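Local coordinates for enoyl CoA hydratase/isomerase (Crotonase) (Legionella pneumophila subsp. pneumophila, PDB 3I47), which probably acts as an enoyl-CoA hydratase or isomerase of the crotonase family, adding water across or shifting the double bond of enoyl-CoA thioesters, at residues P205-N210 against S241-E246. Sequence-based numbering, arbitrary orientation.
Sequences PEAVKN and SDEGQE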
ATOM      1  N   PRO A 205      19.101  -3.464  -2.470  1.00 16.10           N
ATOM      2  CA  PRO A 205      18.014  -2.680  -3.058  1.00 16.35           C
ATOM      3  C   PRO A 205      17.574  -3.129  -4.447  1.00 15.78           C
ATOM      4  O   PRO A 205      16.369  -3.166  -4.722  1.00 15.98           O
ATOM      5  CB  PRO A 205      18.581  -1.251  -3.090  1.00 16.67           C
ATOM      6  CG  PRO A 205      20.053  -1.416  -2.992  1.00 17.76           C
ATOM      7  CD  PRO A 205      20.268  -2.636  -2.137  1.00 16.38           C
ATOM      8  N   GLU A 206      18.520  -3.504  -5.309  1.00 15.53           N
ATOM      9  CA  GLU A 206      18.129  -3.978  -6.635  1.00 16.08           C
ATOM     10  C   GLU A 206      17.434  -5.332  -6.538  1.00 15.30           C
ATOM     11  O   GLU A 206      16.425  -5.566  -7.210  1.00 14.86           O
ATOM     12  CB  GLU A 206      19.323  -4.061  -7.595  1.00 17.71           C
ATOM     13  CG  GLU A 206      19.962  -2.697  -7.919  1.00 28.92           C
ATOM     14  CD  GLU A 206      18.943  -1.645  -8.347  1.00 20.75           C
ATOM     15  OE1 GLU A 206      18.127  -1.917  -9.263  1.00 29.63           O
ATOM     16  OE2 GLU A 206      18.947  -0.539  -7.758  1.00 29.99           O
ATOM     17  N   ALA A 207      17.971  -6.210  -5.691  1.00 15.10           N
ATOM     18  CA  ALA A 207      17.381  -7.533  -5.472  1.00 14.88           C
ATOM     19  C   ALA A 207      15.928  -7.437  -4.969  1.00 14.63           C
ATOM     20  O   ALA A 207      15.067  -8.187  -5.425  1.00 14.98           O
ATOM     21  CB  ALA A 207      18.238  -8.353  -4.507  1.00 14.80           C
ATOM     22  N   VAL A 208      15.668  -6.489  -4.068  1.00 14.15           N
ATOM     23  CA  VAL A 208      14.314  -6.271  -3.533  1.00 14.10           C
ATOM     24  C   VAL A 208      13.375  -5.839  -4.660  1.00 14.81           C
ATOM     25  O   VAL A 208      12.305  -6.421  -4.850  1.00 14.60           O
ATOM     26  CB  VAL A 208      14.330  -5.240  -2.384  1.00 14.16           C
ATOM     27  CG1 VAL A 208      12.912  -4.767  -2.060  1.00 16.19           C
ATOM     28  CG2 VAL A 208      14.941  -5.834  -1.143  1.00 16.40           C
ATOM     29  N   LYS A 209      13.793  -4.842  -5.439  1.00 15.08           N
ATOM     30  CA  LYS A 209      12.976  -4.391  -6.563  1.00 16.30           C
ATOM     31  C   LYS A 209      12.787  -5.466  -7.630  1.00 15.80           C
ATOM     32  O   LYS A 209      11.693  -5.647  -8.149  1.00 15.24           O
ATOM     33  CB  LYS A 209      13.561  -3.107  -7.165  1.00 17.81           C
ATOM     34  CG  LYS A 209      13.517  -1.955  -6.173  1.00 20.49           C
ATOM     35  CD  LYS A 209      13.900  -0.645  -6.824  1.00 21.36           C
ATOM     36  CE  LYS A 209      15.404  -0.528  -6.948  1.00 21.44           C
ATOM     37  NZ  LYS A 209      15.796   0.824  -7.430  1.00 24.09           N
ATOM     38  N   ASN A 210      13.859  -6.200  -7.935  1.00 15.81           N
ATOM     39  CA  ASN A 210      13.778  -7.278  -8.903  1.00 15.80           C
ATOM     40  C   ASN A 210      12.846  -8.394  -8.429  1.00 15.34           C
ATOM     41  O   ASN A 210      12.151  -8.995  -9.238  1.00 16.16           O
ATOM     42  CB  ASN A 210      15.157  -7.910  -9.132  1.00 16.51           C
ATOM     43  CG  ASN A 210      16.143  -6.994  -9.849  1.00 18.52           C
ATOM     44  OD1 ASN A 210      17.327  -7.328  -9.937  1.00 18.26           O
ATOM     45  ND2 ASN A 210      15.680  -5.842 -10.350  1.00 18.24           N
ATOM     46  N   SER A 241      25.885  -9.964 -11.336  1.00 15.32           N
ATOM     47  CA  SER A 241      25.696  -8.519 -11.160  1.00 15.20           C
ATOM     48  C   SER A 241      26.625  -7.986 -10.068  1.00 14.82           C
ATOM     49  O   SER A 241      27.040  -8.721  -9.183  1.00 14.31           O
ATOM     50  CB  SER A 241      24.234  -8.209 -10.793  1.00 15.58           C
ATOM     51  OG  SER A 241      23.931  -8.583  -9.450  1.00 16.62           O
ATOM     52  N   ASP A 242      26.937  -6.693 -10.112  1.00 15.46           N
ATOM     53  CA  ASP A 242      27.750  -6.105  -9.052  1.00 17.03           C
ATOM     54  C   ASP A 242      27.150  -6.329  -7.668  1.00 16.15           C
ATOM     55  O   ASP A 242      27.864  -6.657  -6.726  1.00 16.33           O
ATOM     56  CB  ASP A 242      27.943  -4.607  -9.284  1.00 19.30           C
ATOM     57  CG  ASP A 242      28.819  -4.302 -10.496  1.00 24.26           C
ATOM     58  OD1 ASP A 242      29.486  -5.209 -11.030  1.00 21.41           O
ATOM     59  OD2 ASP A 242      28.830  -3.131 -10.913  1.00 21.88           O
ATOM     60  N   GLU A 243      25.830  -6.155  -7.547  1.00 15.87           N
ATOM     61  CA  GLU A 243      25.164  -6.330  -6.260  1.00 15.42           C
ATOM     62  C   GLU A 243      25.184  -7.781  -5.763  1.00 15.45           C
ATOM     63  O   GLU A 243      25.416  -8.031  -4.574  1.00 15.52           O
ATOM     64  CB  GLU A 243      23.728  -5.808  -6.323  1.00 15.60           C
ATOM     65  CG  GLU A 243      23.044  -5.786  -4.978  1.00 16.43           C
ATOM     66  CD  GLU A 243      21.608  -5.362  -5.093  1.00 16.04           C
ATOM     67  OE1 GLU A 243      20.775  -6.218  -5.457  1.00 16.47           O
ATOM     68  OE2 GLU A 243      21.307  -4.181  -4.810  1.00 16.60           O
ATOM     69  N   GLY A 244      24.945  -8.727  -6.672  1.00 15.65           N
ATOM     70  CA  GLY A 244      24.966 -10.147  -6.321  1.00 14.80           C
ATOM     71  C   GLY A 244      26.366 -10.572  -5.899  1.00 15.18           C
ATOM     72  O   GLY A 244      26.544 -11.285  -4.912  1.00 15.31           O
ATOM     73  N   GLN A 245      27.373 -10.104  -6.633  1.00 15.71           N
ATOM     74  CA  GLN A 245      28.751 -10.415  -6.277  1.00 16.18           C
ATOM     75  C   GLN A 245      29.150  -9.827  -4.926  1.00 16.76           C
ATOM     76  O   GLN A 245      29.831 -10.482  -4.137  1.00 17.39           O
ATOM     77  CB  GLN A 245      29.712  -9.960  -7.383  1.00 16.13           C
ATOM     78  CG  GLN A 245      29.657 -10.854  -8.597  1.00 16.87           C
ATOM     79  CD  GLN A 245      30.314 -12.209  -8.338  1.00 16.90           C
ATOM     80  OE1 GLN A 245      31.486 -12.278  -7.945  1.00 17.42           O
ATOM     81  NE2 GLN A 245      29.563 -13.297  -8.558  1.00 16.31           N
ATOM     82  N   GLU A 246      28.708  -8.598  -4.660  1.00 16.82           N
ATOM     83  CA  GLU A 246      28.942  -7.961  -3.373  1.00 17.72           C
ATOM     84  C   GLU A 246      28.259  -8.723  -2.250  1.00 17.20           C
ATOM     85  O   GLU A 246      28.848  -8.948  -1.200  1.00 17.32           O
ATOM     86  CB  GLU A 246      28.488  -6.495  -3.406  1.00 19.15           C
ATOM     87  CG  GLU A 246      28.389  -5.817  -2.043  1.00 25.96           C
ATOM     88  CD  GLU A 246      29.727  -5.594  -1.351  1.00 21.29           C
ATOM     89  OE1 GLU A 246      30.808  -5.798  -1.965  1.00 26.53           O
ATOM     90  OE2 GLU A 246      29.696  -5.207  -0.164  1.00 26.42           O
TER
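The carboxylate of Glu243 meets the first turn of helix 205-218 and takes two backbone N-H groups there, one on each oxygen. Glu206 N donates to Glu243 OE2 at 2.9 Å, with an N-H...O angle of 155°. Ala207 N donates to Glu243 OE1 at 2.8 Å; this bond is more bent, at 136°. Each oxygen uses its syn lone pair, and together they span two successive amides. CG of Glu243 lies anti to the backbone N (chi1 -172°) and the chain stays extended, which carries the acid across to the other helix. The axes of 205-210 and 242-246 come within 10.0 Å.

Carbon atoms close in around the acid. CB of Glu206 is 3.4 Å from Glu243 OE1, and the methyl CB of Ala207 packs against the same oxygen. CD of Pro205 lies 3.3 Å from Glu243 OE2. The Glu206 side chain starts toward Glu243, then bends at chi2 and leads its own carboxylate away. Lys209 NZ forms a salt bridge with Glu206 OE2, through a weak hydrogen bond. Glu206 OE2 stays 5.2 Å from Glu243 OE2.

The acceptor helix is itself capped. Ser241 OG, at the N-cap, accepts from Gly244 N at 3.0 Å. Lys238, on helix 225-240, forms a salt bridge with Glu243 OE1.

The contact is a surface junction between two helices of the C-terminal helical region, remote in sequence. The negative charge of Glu243 probably interacts well with the helix dipole at the N-terminal end of 205-218, and Lys238 would further stabilise the ionised form.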